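Local coordinates for putative NADH Oxidase (Clostridium acetobutylicum, PDB 3E10), which binds flavin mononucleotide and probably works as an oxidoreductase of the nitroreductase family, at residues Gly110-Gly115 / Val141-Tyr146. Residues are numbered along the deposited sequence; the frame is centred on the assembly and turned at random.
Sequences GAVWLG and VISVGY. With FMN (flavin mononucleotide), chain L.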
loop_
_atom_site.group_PDB
_atom_site.type_symbol
_atom_site.label_atom_id
_atom_site.label_comp_id
_atom_site.label_asym_id
_atom_site.label_seq_id
_atom_site.Cartn_x
_atom_site.Cartn_y
_atom_site.Cartn_z
ATOM N N GLY B 110 4.130 10.536 14.009
ATOM C CA GLY B 110 4.622 9.176 13.899
ATOM C C GLY B 110 3.465 8.200 13.874
ATOM O O GLY B 110 2.384 8.450 14.450
ATOM N N ALA B 111 3.663 7.097 13.176
ATOM C CA ALA B 111 2.661 6.052 13.130
ATOM C C ALA B 111 3.332 4.714 12.900
ATOM O O ALA B 111 4.450 4.639 12.432
ATOM C CB ALA B 111 1.644 6.363 12.033
ATOM N N VAL B 112 2.608 3.650 13.222
ATOM C CA VAL B 112 3.025 2.309 12.843
ATOM C C VAL B 112 1.787 1.485 12.461
ATOM O O VAL B 112 0.729 1.564 13.089
ATOM C CB VAL B 112 3.863 1.604 13.966
ATOM C CG1 VAL B 112 3.056 1.487 15.280
ATOM C CG2 VAL B 112 4.333 0.217 13.494
ATOM N N TRP B 113 1.973 0.668 11.427
ATOM C CA TRP B 113 1.002 -0.331 10.975
ATOM C C TRP B 113 1.096 -1.525 11.897
ATOM O O TRP B 113 2.168 -2.114 12.049
ATOM C CB TRP B 113 1.368 -0.693 9.538
ATOM C CG TRP B 113 0.559 -1.645 8.771
ATOM C CD1 TRP B 113 -0.226 -2.681 9.217
ATOM C CD2 TRP B 113 0.513 -1.700 7.345
ATOM N NE1 TRP B 113 -0.778 -3.348 8.141
ATOM C CE2 TRP B 113 -0.299 -2.791 6.983
ATOM C CE3 TRP B 113 1.094 -0.924 6.337
ATOM C CZ2 TRP B 113 -0.570 -3.104 5.648
ATOM C CZ3 TRP B 113 0.872 -1.255 5.028
ATOM C CH2 TRP B 113 0.058 -2.349 4.695
ATOM N N LEU B 114 -0.037 -1.858 12.512
ATOM C CA LEU B 114 -0.154 -3.022 13.390
ATOM C C LEU B 114 -0.986 -4.074 12.658
ATOM O O LEU B 114 -2.207 -3.951 12.546
ATOM C CB LEU B 114 -0.760 -2.606 14.727
ATOM C CG LEU B 114 -0.030 -1.462 15.468
ATOM C CD1 LEU B 114 -0.827 -1.079 16.733
ATOM C CD2 LEU B 114 1.416 -1.774 15.781
ATOM N N GLY B 115 -0.314 -5.094 12.131
ATOM C CA GLY B 115 -0.970 -6.074 11.280
ATOM C C GLY B 115 -2.062 -6.842 12.018
ATOM O O GLY B 115 -1.951 -7.120 13.227
ATOM N N VAL B 141 -4.626 -2.120 12.526
ATOM C CA VAL B 141 -4.752 -0.911 13.347
ATOM C C VAL B 141 -3.519 -0.072 13.090
ATOM O O VAL B 141 -2.424 -0.606 12.973
ATOM C CB VAL B 141 -4.864 -1.239 14.839
ATOM C CG1 VAL B 141 -4.948 0.046 15.672
ATOM C CG2 VAL B 141 -6.035 -2.192 15.138
ATOM N N ILE B 142 -3.705 1.257 12.985
ATOM C CA ILE B 142 -2.579 2.195 12.904
ATOM C C ILE B 142 -2.579 3.053 14.177
ATOM O O ILE B 142 -3.573 3.708 14.479
ATOM C CB ILE B 142 -2.643 3.042 11.633
ATOM C CG1 ILE B 142 -2.541 2.139 10.376
ATOM C CG2 ILE B 142 -1.485 4.075 11.606
ATOM C CD1 ILE B 142 -2.783 2.807 9.103
ATOM N N SER B 143 -1.500 2.966 14.944
ATOM C CA SER B 143 -1.354 3.835 16.107
ATOM C C SER B 143 -0.627 5.085 15.621
ATOM O O SER B 143 0.260 4.995 14.767
ATOM C CB SER B 143 -0.614 3.165 17.255
ATOM O OG SER B 143 0.628 2.735 16.852
ATOM N N VAL B 144 -1.028 6.244 16.133
ATOM C CA VAL B 144 -0.560 7.529 15.637
ATOM C C VAL B 144 -0.345 8.462 16.844
ATOM O O VAL B 144 -1.118 8.463 17.796
ATOM C CB VAL B 144 -1.600 8.185 14.701
ATOM C CG1 VAL B 144 -1.065 9.491 14.124
ATOM C CG2 VAL B 144 -2.003 7.261 13.553
ATOM N N GLY B 145 0.694 9.281 16.774
ATOM C CA GLY B 145 0.939 10.323 17.767
ATOM C C GLY B 145 2.170 11.136 17.415
ATOM O O GLY B 145 2.831 10.872 16.433
ATOM N N TYR B 146 2.496 12.133 18.217
ATOM C CA TYR B 146 3.745 12.846 18.045
ATOM C C TYR B 146 4.883 11.958 18.586
ATOM O O TYR B 146 4.783 11.390 19.674
ATOM C CB TYR B 146 3.700 14.218 18.757
ATOM C CG TYR B 146 2.859 15.203 17.960
ATOM C CD1 TYR B 146 3.368 15.830 16.845
ATOM C CD2 TYR B 146 1.519 15.377 18.235
ATOM C CE1 TYR B 146 2.585 16.663 16.068
ATOM C CE2 TYR B 146 0.726 16.230 17.470
ATOM C CZ TYR B 146 1.268 16.869 16.383
ATOM O OH TYR B 146 0.489 17.722 15.615
HETATM N N1 FMN L . 5.104 -3.269 13.442
HETATM C C2 FMN L . 4.760 -3.579 14.725
HETATM O O2 FMN L . 5.371 -3.062 15.671
HETATM N N3 FMN L . 3.720 -4.441 14.952
HETATM C C4 FMN L . 3.052 -5.100 13.943
HETATM O O4 FMN L . 2.104 -5.879 14.200
HETATM C C4A FMN L . 3.392 -4.771 12.630
HETATM N N5 FMN L . 2.706 -5.346 11.595
HETATM C C5A FMN L . 3.016 -4.962 10.292
HETATM C C6 FMN L . 2.304 -5.547 9.249
HETATM C C7 FMN L . 2.571 -5.210 7.917
HETATM C C7M FMN L . 1.753 -5.779 6.818
HETATM C C8 FMN L . 3.555 -4.244 7.655
HETATM C C8M FMN L . 3.715 -3.677 6.241
HETATM C C9 FMN L . 4.260 -3.666 8.717
HETATM C C9A FMN L . 4.020 -4.024 10.032
HETATM N N10 FMN L . 4.736 -3.479 11.103
HETATM C C10 FMN L . 4.401 -3.820 12.405
HETATM C "C1'" FMN L . 5.770 -2.466 10.841
HETATM C "C2'" FMN L . 7.058 -3.146 10.349
HETATM O "O2'" FMN L . 7.739 -3.840 11.392
HETATM C "C3'" FMN L . 7.999 -2.085 9.769
HETATM O "O3'" FMN L . 7.391 -1.552 8.605
HETATM C "C4'" FMN L . 9.411 -2.605 9.438
HETATM O "O4'" FMN L . 10.118 -2.954 10.625
HETATM C "C5'" FMN L . 10.265 -1.617 8.646
HETATM O "O5'" FMN L . 10.473 -0.398 9.371
HETATM P P FMN L . 9.923 0.983 8.787
HETATM O O1P FMN L . 10.430 1.132 7.375
HETATM O O2P FMN L . 8.430 0.943 8.788
HETATM O O3P FMN L . 10.507 2.027 9.711
#
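V112 and S143 sit side by side on one face of an antiparallel strand pair, with CG1 of V112 in tight van der Waals contact with OG of S143 at 3.2 Å. The chi1 of V112, 59°, directs CG1 to that hydroxyl and puts CG2, anti to the backbone N, 3.6 Å from FMN N1. L114 lies beside V141 on the same face. Its CB meets V141 CB at 4.3 Å, and its CD2 reaches FMN N3. On the other face the small A111 leaves a shallow hollow. CG2 of I142 enters it, 3.9 Å from A111 CB, and CG2 of V144 enters it too. L101 of helix 89-106 covers A111 there. W113, also on this face, has both flavin methyls and the C6-C8 edge over its indole, with FMN C7M 3.5 Å above the plane and nearer the ring's margin. Three hydrogen-bonded pairs, G110 with G145, V112 with S143 and L114 with V141, zip the backbones together. L114 N to V141 O is 2.7 Å. S143 OG is buried but satisfied by Y14 OH and S66 OG. Strand 110-115 is the outermost of the four in this chain's sheet, with I11 bonded to A111 by the backbone. G115 N donates a long, bent hydrogen bond (3.3 Å, 138°) to FMN O4. Apolar side chains thus pack against the isoalloxazine. Backbone N-H and C=O groups of G110, V112 and L114 pair with strand 141-145, and of these two segments G115 N alone bonds the cofactor.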